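Local coordinates for endo-1,4-beta-xylanase (Bacteroides thetaiotaomicron VPI-5482, PDB 3KST), which probably hydrolyses O-glycosidic bonds in xylan breakdown as a calcium-binding member of glycoside hydrolase family 43, at residues A[24-29]-A[39-44]; A[46-51]-A[77-82]; A[132-137]-A[194-199]; A[140-145]-A[154-159]. All coordinates share one frame; numbering follows the deposited sequence.

Interaction 1: A[24-29]-A[39-44]; sequences IADPYV and YGTGGT
Thr-41 and Asp-26 meet hydroxyl to carboxylate where a beta hairpin opens toward the predicted catalytic centre. OG1 of Thr-41 donates to OD2 of Asp-26 over 2.7 Å, approaching on the anti side and 20° out of the carboxylate plane. The threonine can do this because OG1 swings beside its own backbone N (chi1 -62°), leaving CG2 on the far branch. The same hydroxyl oxygen is hydrogen-bonded to Ala-81 N, so two bonds fix its rotation.

Next to this link the strands pair at Ala-25 with Thr-41, where Thr-41 N donates to Ala-25 O at 2.7 Å, and again at Tyr-28 with Tyr-39, where Tyr-28 N reaches Tyr-39 O at 2.9 Å. Between the two pairs the register slips by one residue, a beta bulge. Gly-40 lies opposite it, and a side chain there would run into Ala-25 O and Ile-24 CB. Ile-24 packs against the glycine: CG1 sits between the backbone N and carbonyl carbon (chi1 58°), and the extended chain lays CD1 3.7 Å from Gly-40 N, while CG2 touches Gly-42 O at 3.5 Å. Tyr-39 lies on the same face as Tyr-28 and Thr-41, packs on Pro-82 and bonds Pro-111 O through its OH.

Asp-26, the predicted proton acceptor, sits at the corner leading into this hairpin, as expected for a catalytic aspartate on the central face of the five-bladed beta-propeller of family 43.

Interaction 2: A[46-51]-A[77-82]; sequences AGEGFA and WGFWAP
The seam between two sheets of the beta-propeller is built here round Phe-50, clamped between Pro-82 and Phe-79. Strands 49-51 and 80-82 belong to different sheets, approaching to 8.5 Å at an angle of 51°, and they are joined through side chains and water. Pro-82 lays CB over the middle of the Phe-50 ring, 3.7 Å from the centroid, a CH-pi contact. From the other side comes Phe-79, whose edge is directed at the Phe-50 face in an offset edge-to-face pair, centroids 5.9 Å apart and planes at 75°. Phe-50 CE1 also lies 3.4 Å from Phe-79 C, and Trp-80 N sits at the ring edge.

Glu-48 bends at its second torsion (chi2 -82°), bringing OE1 to the edge of the Phe-79 ring, close to CD2. There a water donates to Glu-48 OE1 at 2.7 Å and accepts from Phe-79 N at 2.9 Å. A second water donates to Gly-49 O and, over 2.6 Å, to Phe-79 O, so both backbone groups of Phe-79 are satisfied through solvent. Gly-49 takes backbone angles at which a side chain would jam against the carbonyl O of Glu-48.

Were Phe-50 cut back to alanine, Pro-82 and the Phe-79 edge would probably lose their shared ring and a gap would open in the seam. Leu-68 and Leu-95 extend the same cluster, completing the apolar seam between adjacent sheets of the five-bladed beta-propeller expected for family 43.

Interaction 3: A[132-137]-A[194-199]; sequences SLFIDD and LLKKNG
Strands 132-135 and 194-197 run in nearly the same direction, at 25° with axes 7.6 Å apart, and bring Phe-134 opposite Leu-194. They are edge strands of two different four-stranded sheets, too far apart for direct backbone pairing. A single water spans the gap at one end: it accepts from Leu-194 N at 3.0 Å and donates to Leu-133 O and, over 2.7 Å, to Ser-132 OG. That hydroxyl is also bonded to Glu-83, a calcium ligand, which ties the seam to the metal site.

In the middle the contact is apolar. Phe-134 directs its ring along the gap with CG anti to the backbone N (chi1 173°), and Leu-194 sets CD1 squarely over the ring, 3.7 Å from its centroid, in a CH-pi contact. Near the rim of the opposite face lies the backbone N of Asp-136. Beyond the ring, Lys-196 passes with CB 3.9 Å from Phe-134 CZ.

From there the lysine stays fully extended, so that its ammonium group ends between two carboxylates. NZ meets Asp-136 OD1 on the syn side at 3.0 Å and Asp-137 OD2 at 2.7 Å, the latter from 36° above the carboxylate plane. Asp-136 OD1 is further gripped by Asp-137 N, arriving from the same face as the lysine, and its OD2 bonds the hydroxyl of Tyr-201. The paired negative charges probably stabilise the lysine's positive one. A bridging water, an apolar middle and a salt-bridge network here join the edges of neighbouring sheets round the five-bladed propeller.

Interaction 4: A[140-145]-A[154-159]; sequences TPYLYF and IWVAQM
Val-156 nests against the ring of Tyr-144 in a beta hairpin whose two antiparallel strands, 141-145 and 154-158, lie 4.7 Å apart within one sheet of the propeller. The bump is the valine's CG2, resting over one face of the tyrosine toward its rim, 3.3 Å from CE2. Both side chains point the same way, and the hydroxyl of Tyr-144 reaches beyond the pair to Pro-225 O. With a leucine here, Pro-225 O would probably lose its hydroxyl partner and the valine methyl the flat face it rests on.

On the other face the small Ala-157 makes room for a large neighbour. Phe-145, with CG between its backbone N and carbonyl carbon (chi1 55°), brings its ring toward the partner strand and spans the hollow, CE2 4.2 Å from Trp-155 CB and CE1 4.3 Å from Ala-157 CB. Toward the far end the selenomethionine Met-159 curls at its last torsion (chi3 78°), packing CB against Pro-141 CG and CG against Leu-143 CB. At the margin Thr-140 CG2 presses on Gln-158 CG at 3.6 Å, the two side chains crossing at about a right angle. Through the middle of this relief runs an almost straight backbone bond, Leu-143 N to Ala-157 O, at 3.0 Å and 176°.

How the interactions relate
The four contacts form two connected pairs, with interaction 1 on the opposite side of the chain's centre from interactions 3 and 4. Interactions 1 and 2 touch directly, their centres 8 Å apart, and use strands 35-41 and 49-55, neighbours in one sheet. Interaction 4 is nested in the chain loop closed by interaction 3, and Phe-134 O and Tyr-142 N, 2.7 Å apart, probably bond the two together. Interactions 1 and 3 have centres about 22 Å apart, yet Tyr-28 and Ser-132 each bring the nearest side-chain atom to about 5 Å from the calcium ion. Ala-81 in interaction 2 lies similarly near it, and Ile-154 in interaction 4 approaches Glu-190, the predicted proton donor.

Interaction 1: A[24-29]-A[39-44]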
loop_
_atom_site.group_PDB
_atom_site.type_symbol
_atom_site.label_atom_id
_atom_site.label_comp_id
_atom_site.label_asym_id
_atom_site.label_seq_id
_atom_site.Cartn_x
_atom_site.Cartn_y
_atom_site.Cartn_z
ATOM N N ILE A 24 3.271 7.606 -9.640
ATOM C CA ILE A 24 3.710 7.045 -8.330
ATOM C C ILE A 24 3.804 5.518 -8.400
ATOM O O ILE A 24 3.158 4.872 -9.247
ATOM C CB ILE A 24 2.750 7.409 -7.156
ATOM C CG1 ILE A 24 1.301 6.917 -7.427
ATOM C CG2 ILE A 24 2.749 8.930 -6.907
ATOM C CD1 ILE A 24 0.267 7.258 -6.355
ATOM N N ALA A 25 4.619 4.969 -7.496
ATOM C CA ALA A 25 4.710 3.533 -7.256
ATOM C C ALA A 25 4.063 3.275 -5.879
ATOM O O ALA A 25 3.727 4.206 -5.136
ATOM C CB ALA A 25 6.164 3.062 -7.274
ATOM N N ASP A 26 3.895 2.001 -5.563
ATOM C CA ASP A 26 3.369 1.530 -4.270
ATOM C C ASP A 26 2.115 2.306 -3.814
ATOM O O ASP A 26 2.051 2.763 -2.644
ATOM C CB ASP A 26 4.504 1.684 -3.242
ATOM C CG ASP A 26 5.830 1.046 -3.693
ATOM O OD1 ASP A 26 5.828 -0.027 -4.375
ATOM O OD2 ASP A 26 6.898 1.592 -3.329
ATOM N N PRO A 27 1.151 2.532 -4.746
ATOM C CA PRO A 27 0.021 3.387 -4.447
ATOM C C PRO A 27 -0.949 2.959 -3.347
ATOM O O PRO A 27 -1.154 1.761 -3.080
ATOM C CB PRO A 27 -0.707 3.471 -5.816
ATOM C CG PRO A 27 -0.477 2.126 -6.375
ATOM C CD PRO A 27 0.992 1.974 -6.107
ATOM N N TYR A 28 -1.489 3.986 -2.690
ATOM C CA TYR A 28 -2.566 3.849 -1.717
ATOM C C TYR A 28 -3.607 4.953 -1.933
ATOM O O TYR A 28 -3.227 6.116 -2.055
ATOM C CB TYR A 28 -2.023 3.973 -0.282
ATOM C CG TYR A 28 -3.087 3.691 0.734
ATOM C CD1 TYR A 28 -3.320 2.390 1.177
ATOM C CD2 TYR A 28 -3.933 4.723 1.203
ATOM C CE1 TYR A 28 -4.369 2.113 2.112
ATOM C CE2 TYR A 28 -4.961 4.457 2.137
ATOM C CZ TYR A 28 -5.179 3.175 2.574
ATOM O OH TYR A 28 -6.196 2.938 3.460
ATOM N N VAL A 29 -4.890 4.596 -1.880
ATOM C CA VAL A 29 -6.021 5.519 -1.997
ATOM C C VAL A 29 -6.889 5.524 -0.719
ATOM O O VAL A 29 -7.343 4.467 -0.247
ATOM C CB VAL A 29 -6.878 5.202 -3.273
ATOM C CG1 VAL A 29 -8.298 5.804 -3.206
ATOM C CG2 VAL A 29 -6.136 5.696 -4.514
ATOM N N TYR A 39 -1.625 8.499 -2.526
ATOM C CA TYR A 39 -0.254 8.706 -2.027
ATOM C C TYR A 39 0.570 7.522 -2.475
ATOM O O TYR A 39 0.092 6.388 -2.382
ATOM C CB TYR A 39 -0.227 8.750 -0.509
ATOM C CG TYR A 39 -1.294 9.637 0.086
ATOM C CD1 TYR A 39 -2.585 9.136 0.306
ATOM C CD2 TYR A 39 -1.030 10.973 0.402
ATOM C CE1 TYR A 39 -3.596 9.943 0.819
ATOM C CE2 TYR A 39 -2.021 11.783 0.927
ATOM C CZ TYR A 39 -3.310 11.253 1.146
ATOM O OH TYR A 39 -4.303 12.035 1.684
ATOM N N GLY A 40 1.779 7.774 -2.966
ATOM C CA GLY A 40 2.695 6.696 -3.361
ATOM C C GLY A 40 4.168 7.074 -3.263
ATOM O O GLY A 40 4.523 8.175 -2.816
ATOM N N THR A 41 5.011 6.145 -3.699
ATOM C CA THR A 41 6.450 6.318 -3.784
ATOM C C THR A 41 6.785 7.154 -5.000
ATOM O O THR A 41 6.439 6.775 -6.107
ATOM C CB THR A 41 7.141 4.959 -3.932
ATOM O OG1 THR A 41 6.851 4.204 -2.771
ATOM C CG2 THR A 41 8.689 5.087 -4.126
ATOM N N GLY A 42 7.469 8.273 -4.792
ATOM C CA GLY A 42 7.908 9.133 -5.893
ATOM C C GLY A 42 6.873 10.090 -6.395
ATOM O O GLY A 42 5.820 10.269 -5.781
ATOM N N GLY A 43 7.193 10.739 -7.520
ATOM C CA GLY A 43 6.305 11.707 -8.128
ATOM C C GLY A 43 6.225 13.001 -7.349
ATOM O O GLY A 43 5.301 13.783 -7.552
ATOM N N THR A 44 7.198 13.239 -6.469
ATOM C CA THR A 44 7.228 14.446 -5.645
ATOM C C THR A 44 7.672 15.620 -6.513
ATOM O O THR A 44 8.365 15.426 -7.526
ATOM C CB THR A 44 8.227 14.315 -4.449
ATOM O OG1 THR A 44 9.563 14.180 -4.944
ATOM C CG2 THR A 44 7.901 13.114 -3.598
#

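Interaction 2: A[46-51]-A[77-82]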
loop_
_atom_site.group_PDB
_atom_site.type_symbol
_atom_site.label_atom_id
_atom_site.label_comp_id
_atom_site.label_asym_id
_atom_site.label_seq_id
_atom_site.Cartn_x
_atom_site.Cartn_y
_atom_site.Cartn_z
ATOM N N ALA A 46 8.433 18.794 -4.555
ATOM C CA ALA A 46 9.117 19.685 -3.606
ATOM C C ALA A 46 10.025 18.915 -2.648
ATOM O O ALA A 46 9.963 19.115 -1.409
ATOM C CB ALA A 46 8.095 20.534 -2.866
ATOM N N GLY A 47 10.866 18.055 -3.228
ATOM C CA GLY A 47 11.882 17.278 -2.508
ATOM C C GLY A 47 11.455 15.895 -2.064
ATOM O O GLY A 47 10.378 15.422 -2.411
ATOM N N GLU A 48 12.330 15.248 -1.297
ATOM C CA GLU A 48 12.095 13.904 -0.745
ATOM C C GLU A 48 10.821 13.922 0.121
ATOM O O GLU A 48 10.504 14.930 0.783
ATOM C CB GLU A 48 13.303 13.438 0.108
ATOM C CG GLU A 48 14.647 13.259 -0.637
ATOM C CD GLU A 48 14.809 11.937 -1.380
ATOM O OE1 GLU A 48 14.187 10.926 -1.007
ATOM O OE2 GLU A 48 15.615 11.888 -2.337
ATOM N N GLY A 49 10.091 12.810 0.093
ATOM C CA GLY A 49 8.872 12.638 0.861
ATOM C C GLY A 49 7.730 12.080 0.037
ATOM O O GLY A 49 7.931 11.143 -0.720
ATOM N N PHE A 50 6.519 12.603 0.245
ATOM C CA PHE A 50 5.346 12.096 -0.465
ATOM C C PHE A 50 4.475 13.212 -0.971
ATOM O O PHE A 50 4.291 14.235 -0.280
ATOM C CB PHE A 50 4.494 11.131 0.387
ATOM C CG PHE A 50 5.291 10.015 0.996
ATOM C CD1 PHE A 50 5.841 9.012 0.195
ATOM C CD2 PHE A 50 5.544 9.990 2.362
ATOM C CE1 PHE A 50 6.614 8.005 0.723
ATOM C CE2 PHE A 50 6.319 8.971 2.911
ATOM C CZ PHE A 50 6.842 7.964 2.080
ATOM N N ALA A 51 3.949 13.005 -2.174
ATOM C CA ALA A 51 2.950 13.898 -2.748
ATOM C C ALA A 51 1.573 13.402 -2.341
ATOM O O ALA A 51 1.408 12.279 -1.851
ATOM C CB ALA A 51 3.058 13.916 -4.286
ATOM N N TRP A 77 16.334 9.841 2.647
ATOM C CA TRP A 77 16.219 9.044 1.415
ATOM C C TRP A 77 15.303 7.857 1.627
ATOM O O TRP A 77 14.960 7.513 2.769
ATOM C CB TRP A 77 17.608 8.568 0.955
ATOM C CG TRP A 77 18.302 7.658 1.923
ATOM C CD1 TRP A 77 19.148 8.024 2.955
ATOM C CD2 TRP A 77 18.195 6.227 1.985
ATOM N NE1 TRP A 77 19.586 6.902 3.623
ATOM C CE2 TRP A 77 19.010 5.793 3.064
ATOM C CE3 TRP A 77 17.498 5.260 1.231
ATOM C CZ2 TRP A 77 19.147 4.454 3.398
ATOM C CZ3 TRP A 77 17.644 3.911 1.565
ATOM C CH2 TRP A 77 18.456 3.518 2.647
ATOM N N GLY A 78 14.907 7.197 0.541
ATOM C CA GLY A 78 14.048 6.033 0.683
ATOM C C GLY A 78 12.640 6.261 1.241
ATOM O O GLY A 78 12.146 5.437 2.017
ATOM N N PHE A 79 12.006 7.379 0.877
ATOM C CA PHE A 79 10.586 7.617 1.253
ATOM C C PHE A 79 9.707 6.754 0.346
ATOM O O PHE A 79 9.466 7.106 -0.827
ATOM C CB PHE A 79 10.229 9.083 1.194
ATOM C CG PHE A 79 10.861 9.859 2.295
ATOM C CD1 PHE A 79 10.174 10.032 3.483
ATOM C CD2 PHE A 79 12.201 10.261 2.208
ATOM C CE1 PHE A 79 10.769 10.740 4.542
ATOM C CE2 PHE A 79 12.808 10.963 3.248
ATOM C CZ PHE A 79 12.102 11.197 4.418
ATOM N N TRP A 80 9.287 5.595 0.872
ATOM C CA TRP A 80 8.500 4.595 0.132
ATOM C C TRP A 80 7.175 4.173 0.787
ATOM O O TRP A 80 7.014 4.195 2.017
ATOM C CB TRP A 80 9.280 3.276 -0.026
ATOM C CG TRP A 80 10.679 3.380 -0.526
ATOM C CD1 TRP A 80 11.194 4.303 -1.385
ATOM C CD2 TRP A 80 11.739 2.484 -0.216
ATOM N NE1 TRP A 80 12.521 4.050 -1.618
ATOM C CE2 TRP A 80 12.887 2.936 -0.914
ATOM C CE3 TRP A 80 11.844 1.342 0.588
ATOM C CZ2 TRP A 80 14.138 2.282 -0.817
ATOM C CZ3 TRP A 80 13.093 0.697 0.692
ATOM C CH2 TRP A 80 14.214 1.168 -0.026
ATOM N N ALA A 81 6.255 3.725 -0.065
ATOM C CA ALA A 81 5.057 2.984 0.357
ATOM C C ALA A 81 4.202 3.638 1.458
ATOM O O ALA A 81 3.893 3.010 2.481
ATOM C CB ALA A 81 5.492 1.536 0.747
ATOM N N PRO A 82 3.763 4.890 1.225
ATOM C CA PRO A 82 2.911 5.562 2.189
ATOM C C PRO A 82 1.472 5.022 2.189
ATOM O O PRO A 82 1.009 4.527 1.163
ATOM C CB PRO A 82 2.928 7.004 1.688
ATOM C CG PRO A 82 3.000 6.856 0.193
ATOM C CD PRO A 82 3.885 5.677 -0.028
HETATM O O HOH W 1 12.586 8.824 -1.625
HETATM O O HOH W 2 8.637 9.028 -2.357
#

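Interaction 3: A[132-137]-A[194-199]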
loop_
_atom_site.group_PDB
_atom_site.type_symbol
_atom_site.label_atom_id
_atom_site.label_comp_id
_atom_site.label_asym_id
_atom_site.label_seq_id
_atom_site.Cartn_x
_atom_site.Cartn_y
_atom_site.Cartn_z
ATOM N N SER A 132 1.329 -1.226 6.726
ATOM C CA SER A 132 -0.100 -1.177 6.427
ATOM C C SER A 132 -0.816 -1.433 7.747
ATOM O O SER A 132 -0.538 -2.452 8.385
ATOM C CB SER A 132 -0.537 -2.200 5.390
ATOM O OG SER A 132 -1.877 -1.924 5.014
ATOM N N LEU A 133 -1.669 -0.478 8.144
ATOM C CA LEU A 133 -2.444 -0.536 9.386
ATOM C C LEU A 133 -3.822 -1.169 9.178
ATOM O O LEU A 133 -4.508 -0.946 8.173
ATOM C CB LEU A 133 -2.649 0.873 9.970
ATOM C CG LEU A 133 -3.414 1.058 11.295
ATOM C CD1 LEU A 133 -2.638 0.482 12.508
ATOM C CD2 LEU A 133 -3.683 2.526 11.483
ATOM N N PHE A 134 -4.238 -1.917 10.195
ATOM C CA PHE A 134 -5.570 -2.500 10.276
ATOM C C PHE A 134 -6.093 -2.379 11.708
ATOM O O PHE A 134 -5.435 -2.822 12.640
ATOM C CB PHE A 134 -5.539 -3.957 9.903
ATOM C CG PHE A 134 -6.866 -4.648 10.121
ATOM C CD1 PHE A 134 -7.973 -4.286 9.367
ATOM C CD2 PHE A 134 -7.001 -5.627 11.118
ATOM C CE1 PHE A 134 -9.223 -4.907 9.578
ATOM C CE2 PHE A 134 -8.227 -6.258 11.344
ATOM C CZ PHE A 134 -9.340 -5.900 10.574
ATOM N N ILE A 135 -7.278 -1.792 11.876
ATOM C CA ILE A 135 -7.910 -1.643 13.199
ATOM C C ILE A 135 -9.133 -2.553 13.175
ATOM O O ILE A 135 -10.064 -2.312 12.424
ATOM C CB ILE A 135 -8.297 -0.177 13.530
ATOM C CG1 ILE A 135 -7.037 0.694 13.574
ATOM C CG2 ILE A 135 -8.979 -0.091 14.924
ATOM C CD1 ILE A 135 -7.318 2.220 13.701
ATOM N N ASP A 136 -9.139 -3.562 14.037
ATOM C CA ASP A 136 -10.177 -4.595 14.010
ATOM C C ASP A 136 -11.479 -4.082 14.654
ATOM O O ASP A 136 -11.506 -3.022 15.264
ATOM C CB ASP A 136 -9.653 -5.866 14.729
ATOM C CG ASP A 136 -10.299 -7.148 14.247
ATOM O OD1 ASP A 136 -11.235 -7.102 13.412
ATOM O OD2 ASP A 136 -9.898 -8.217 14.738
ATOM N N ASP A 137 -12.545 -4.861 14.497
ATOM C CA ASP A 137 -13.861 -4.586 15.098
ATOM C C ASP A 137 -13.797 -4.423 16.636
ATOM O O ASP A 137 -14.597 -3.685 17.211
ATOM C CB ASP A 137 -14.842 -5.669 14.668
ATOM C CG ASP A 137 -15.056 -5.691 13.159
ATOM O OD1 ASP A 137 -15.088 -4.610 12.524
ATOM O OD2 ASP A 137 -15.168 -6.783 12.601
ATOM N N LEU A 194 -4.684 -5.359 4.354
ATOM C CA LEU A 194 -5.568 -6.194 5.168
ATOM C C LEU A 194 -7.006 -5.737 5.001
ATOM O O LEU A 194 -7.300 -4.527 5.045
ATOM C CB LEU A 194 -5.126 -6.157 6.646
ATOM C CG LEU A 194 -5.415 -7.345 7.564
ATOM C CD1 LEU A 194 -6.908 -7.606 7.708
ATOM C CD2 LEU A 194 -4.653 -8.612 7.104
ATOM N N LEU A 195 -7.883 -6.705 4.772
ATOM C CA LEU A 195 -9.341 -6.479 4.764
ATOM C C LEU A 195 -10.004 -7.612 5.536
ATOM O O LEU A 195 -9.536 -8.764 5.489
ATOM C CB LEU A 195 -9.880 -6.454 3.356
ATOM C CG LEU A 195 -9.566 -5.262 2.477
ATOM C CD1 LEU A 195 -10.243 -5.513 1.174
ATOM C CD2 LEU A 195 -10.051 -3.970 3.097
ATOM N N LYS A 196 -11.076 -7.282 6.258
ATOM C CA LYS A 196 -11.851 -8.299 6.979
ATOM C C LYS A 196 -13.243 -8.322 6.363
ATOM O O LYS A 196 -13.794 -7.263 6.060
ATOM C CB LYS A 196 -11.944 -7.951 8.459
ATOM C CG LYS A 196 -12.709 -9.002 9.317
ATOM C CD LYS A 196 -12.857 -8.505 10.741
ATOM C CE LYS A 196 -13.502 -9.511 11.689
ATOM N NZ LYS A 196 -13.595 -8.960 13.110
ATOM N N LYS A 197 -13.782 -9.514 6.127
ATOM C CA LYS A 197 -15.174 -9.661 5.644
ATOM C C LYS A 197 -15.763 -10.975 6.124
ATOM O O LYS A 197 -15.121 -12.001 5.957
ATOM C CB LYS A 197 -15.231 -9.605 4.132
ATOM C CG LYS A 197 -16.639 -9.440 3.564
ATOM C CD LYS A 197 -16.589 -9.319 2.052
ATOM C CE LYS A 197 -17.923 -8.863 1.480
ATOM N NZ LYS A 197 -17.848 -8.748 -0.001
ATOM N N ASN A 198 -16.949 -10.914 6.761
ATOM C CA ASN A 198 -17.679 -12.100 7.273
ATOM C C ASN A 198 -16.808 -13.041 8.143
ATOM O O ASN A 198 -16.783 -14.265 7.936
ATOM C CB ASN A 198 -18.327 -12.891 6.117
ATOM C CG ASN A 198 -19.194 -12.017 5.178
ATOM O OD1 ASN A 198 -19.612 -10.900 5.515
ATOM N ND2 ASN A 198 -19.463 -12.544 3.989
ATOM N N GLY A 199 -16.029 -12.431 9.040
ATOM C CA GLY A 199 -15.177 -13.146 9.981
ATOM C C GLY A 199 -13.845 -13.696 9.502
ATOM O O GLY A 199 -13.150 -14.326 10.284
HETATM O O HOH W 3 -4.251 -2.850 5.898
#

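Interaction 4: A[140-145]-A[154-159]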
loop_
_atom_site.group_PDB
_atom_site.type_symbol
_atom_site.label_atom_id
_atom_site.label_comp_id
_atom_site.label_asym_id
_atom_site.label_seq_id
_atom_site.Cartn_x
_atom_site.Cartn_y
_atom_site.Cartn_z
ATOM N N THR A 140 -8.624 -3.073 18.366
ATOM C CA THR A 140 -7.200 -3.380 18.475
ATOM C C THR A 140 -6.495 -3.018 17.160
ATOM O O THR A 140 -6.887 -3.538 16.105
ATOM C CB THR A 140 -6.988 -4.885 18.798
ATOM O OG1 THR A 140 -7.712 -5.223 20.011
ATOM C CG2 THR A 140 -5.485 -5.282 18.920
ATOM N N PRO A 141 -5.452 -2.165 17.226
ATOM C CA PRO A 141 -4.678 -1.808 16.018
ATOM C C PRO A 141 -3.604 -2.852 15.701
ATOM O O PRO A 141 -2.925 -3.311 16.620
ATOM C CB PRO A 141 -4.027 -0.478 16.421
ATOM C CG PRO A 141 -3.838 -0.590 17.880
ATOM C CD PRO A 141 -5.008 -1.369 18.389
ATOM N N TYR A 142 -3.467 -3.216 14.419
ATOM C CA TYR A 142 -2.414 -4.130 13.936
ATOM C C TYR A 142 -1.643 -3.450 12.818
ATOM O O TYR A 142 -2.263 -2.799 11.968
ATOM C CB TYR A 142 -2.998 -5.445 13.413
ATOM C CG TYR A 142 -3.736 -6.207 14.463
ATOM C CD1 TYR A 142 -3.063 -7.047 15.347
ATOM C CD2 TYR A 142 -5.133 -6.089 14.581
ATOM C CE1 TYR A 142 -3.767 -7.768 16.335
ATOM C CE2 TYR A 142 -5.832 -6.795 15.545
ATOM C CZ TYR A 142 -5.143 -7.617 16.432
ATOM O OH TYR A 142 -5.867 -8.306 17.366
ATOM N N LEU A 143 -0.316 -3.590 12.823
ATOM C CA LEU A 143 0.554 -3.081 11.754
ATOM C C LEU A 143 1.236 -4.254 11.073
ATOM O O LEU A 143 1.901 -5.090 11.741
ATOM C CB LEU A 143 1.615 -2.088 12.270
ATOM C CG LEU A 143 2.365 -1.298 11.176
ATOM C CD1 LEU A 143 1.393 -0.351 10.508
ATOM C CD2 LEU A 143 3.540 -0.457 11.744
ATOM N N TYR A 144 1.050 -4.320 9.753
ATOM C CA TYR A 144 1.673 -5.283 8.858
ATOM C C TYR A 144 2.850 -4.541 8.234
ATOM O O TYR A 144 2.738 -3.361 7.927
ATOM C CB TYR A 144 0.683 -5.792 7.804
ATOM C CG TYR A 144 -0.485 -6.446 8.482
ATOM C CD1 TYR A 144 -1.538 -5.677 8.979
ATOM C CD2 TYR A 144 -0.508 -7.828 8.713
ATOM C CE1 TYR A 144 -2.590 -6.259 9.695
ATOM C CE2 TYR A 144 -1.580 -8.426 9.415
ATOM C CZ TYR A 144 -2.614 -7.629 9.894
ATOM O OH TYR A 144 -3.666 -8.170 10.586
ATOM N N PHE A 145 3.982 -5.229 8.112
ATOM C CA PHE A 145 5.216 -4.643 7.603
ATOM C C PHE A 145 6.164 -5.772 7.259
ATOM O O PHE A 145 5.931 -6.911 7.679
ATOM C CB PHE A 145 5.836 -3.686 8.644
ATOM C CG PHE A 145 6.065 -4.310 9.987
ATOM C CD1 PHE A 145 5.036 -4.305 10.949
ATOM C CD2 PHE A 145 7.297 -4.867 10.329
ATOM C CE1 PHE A 145 5.223 -4.873 12.193
ATOM C CE2 PHE A 145 7.484 -5.432 11.597
ATOM C CZ PHE A 145 6.436 -5.421 12.523
ATOM N N ILE A 154 6.590 -10.701 5.323
ATOM C CA ILE A 154 5.544 -9.918 5.931
ATOM C C ILE A 154 5.272 -10.420 7.358
ATOM O O ILE A 154 4.953 -11.593 7.574
ATOM C CB ILE A 154 4.239 -9.936 5.105
ATOM C CG1 ILE A 154 4.523 -9.321 3.725
ATOM C CG2 ILE A 154 3.134 -9.137 5.859
ATOM C CD1 ILE A 154 3.340 -9.366 2.734
ATOM N N TRP A 155 5.451 -9.509 8.298
ATOM C CA TRP A 155 5.195 -9.712 9.730
ATOM C C TRP A 155 4.017 -8.859 10.175
ATOM O O TRP A 155 3.563 -7.963 9.465
ATOM C CB TRP A 155 6.452 -9.327 10.533
ATOM C CG TRP A 155 7.522 -10.350 10.449
ATOM C CD1 TRP A 155 8.346 -10.597 9.399
ATOM C CD2 TRP A 155 7.850 -11.297 11.446
ATOM N NE1 TRP A 155 9.206 -11.626 9.688
ATOM C CE2 TRP A 155 8.925 -12.075 10.949
ATOM C CE3 TRP A 155 7.370 -11.544 12.735
ATOM C CZ2 TRP A 155 9.512 -13.111 11.696
ATOM C CZ3 TRP A 155 7.942 -12.568 13.473
ATOM C CH2 TRP A 155 8.978 -13.362 12.933
ATOM N N VAL A 156 3.500 -9.144 11.362
ATOM C CA VAL A 156 2.483 -8.320 11.981
ATOM C C VAL A 156 2.805 -8.210 13.462
ATOM O O VAL A 156 3.480 -9.110 14.013
ATOM C CB VAL A 156 1.068 -8.929 11.786
ATOM C CG1 VAL A 156 0.983 -10.326 12.504
ATOM C CG2 VAL A 156 -0.051 -7.949 12.250
ATOM N N ALA A 157 2.386 -7.090 14.054
ATOM C CA ALA A 157 2.432 -6.879 15.501
ATOM C C ALA A 157 1.297 -5.943 15.888
ATOM O O ALA A 157 0.896 -5.119 15.112
ATOM C CB ALA A 157 3.744 -6.273 15.924
ATOM N N GLN A 158 0.783 -6.100 17.102
ATOM C CA GLN A 158 -0.222 -5.184 17.627
ATOM C C GLN A 158 0.482 -3.862 17.922
ATOM O O GLN A 158 1.655 -3.859 18.338
ATOM C CB GLN A 158 -0.811 -5.760 18.917
ATOM C CG GLN A 158 -1.933 -4.964 19.524
ATOM C CD GLN A 158 -2.331 -5.476 20.899
ATOM O OE1 GLN A 158 -2.071 -6.631 21.248
ATOM N NE2 GLN A 158 -2.990 -4.612 21.687
HETATM N N MSE A 159 -0.205 -2.747 17.669
HETATM C CA MSE A 159 0.335 -1.420 17.997
HETATM C C MSE A 159 -0.139 -0.998 19.386
HETATM O O MSE A 159 -1.131 -1.514 19.909
HETATM C CB MSE A 159 -0.111 -0.325 17.003
HETATM C CG MSE A 159 0.228 -0.589 15.548
HETATM SE SE MSE A 159 0.472 1.052 14.544
HETATM C CE MSE A 159 2.226 1.462 15.163
#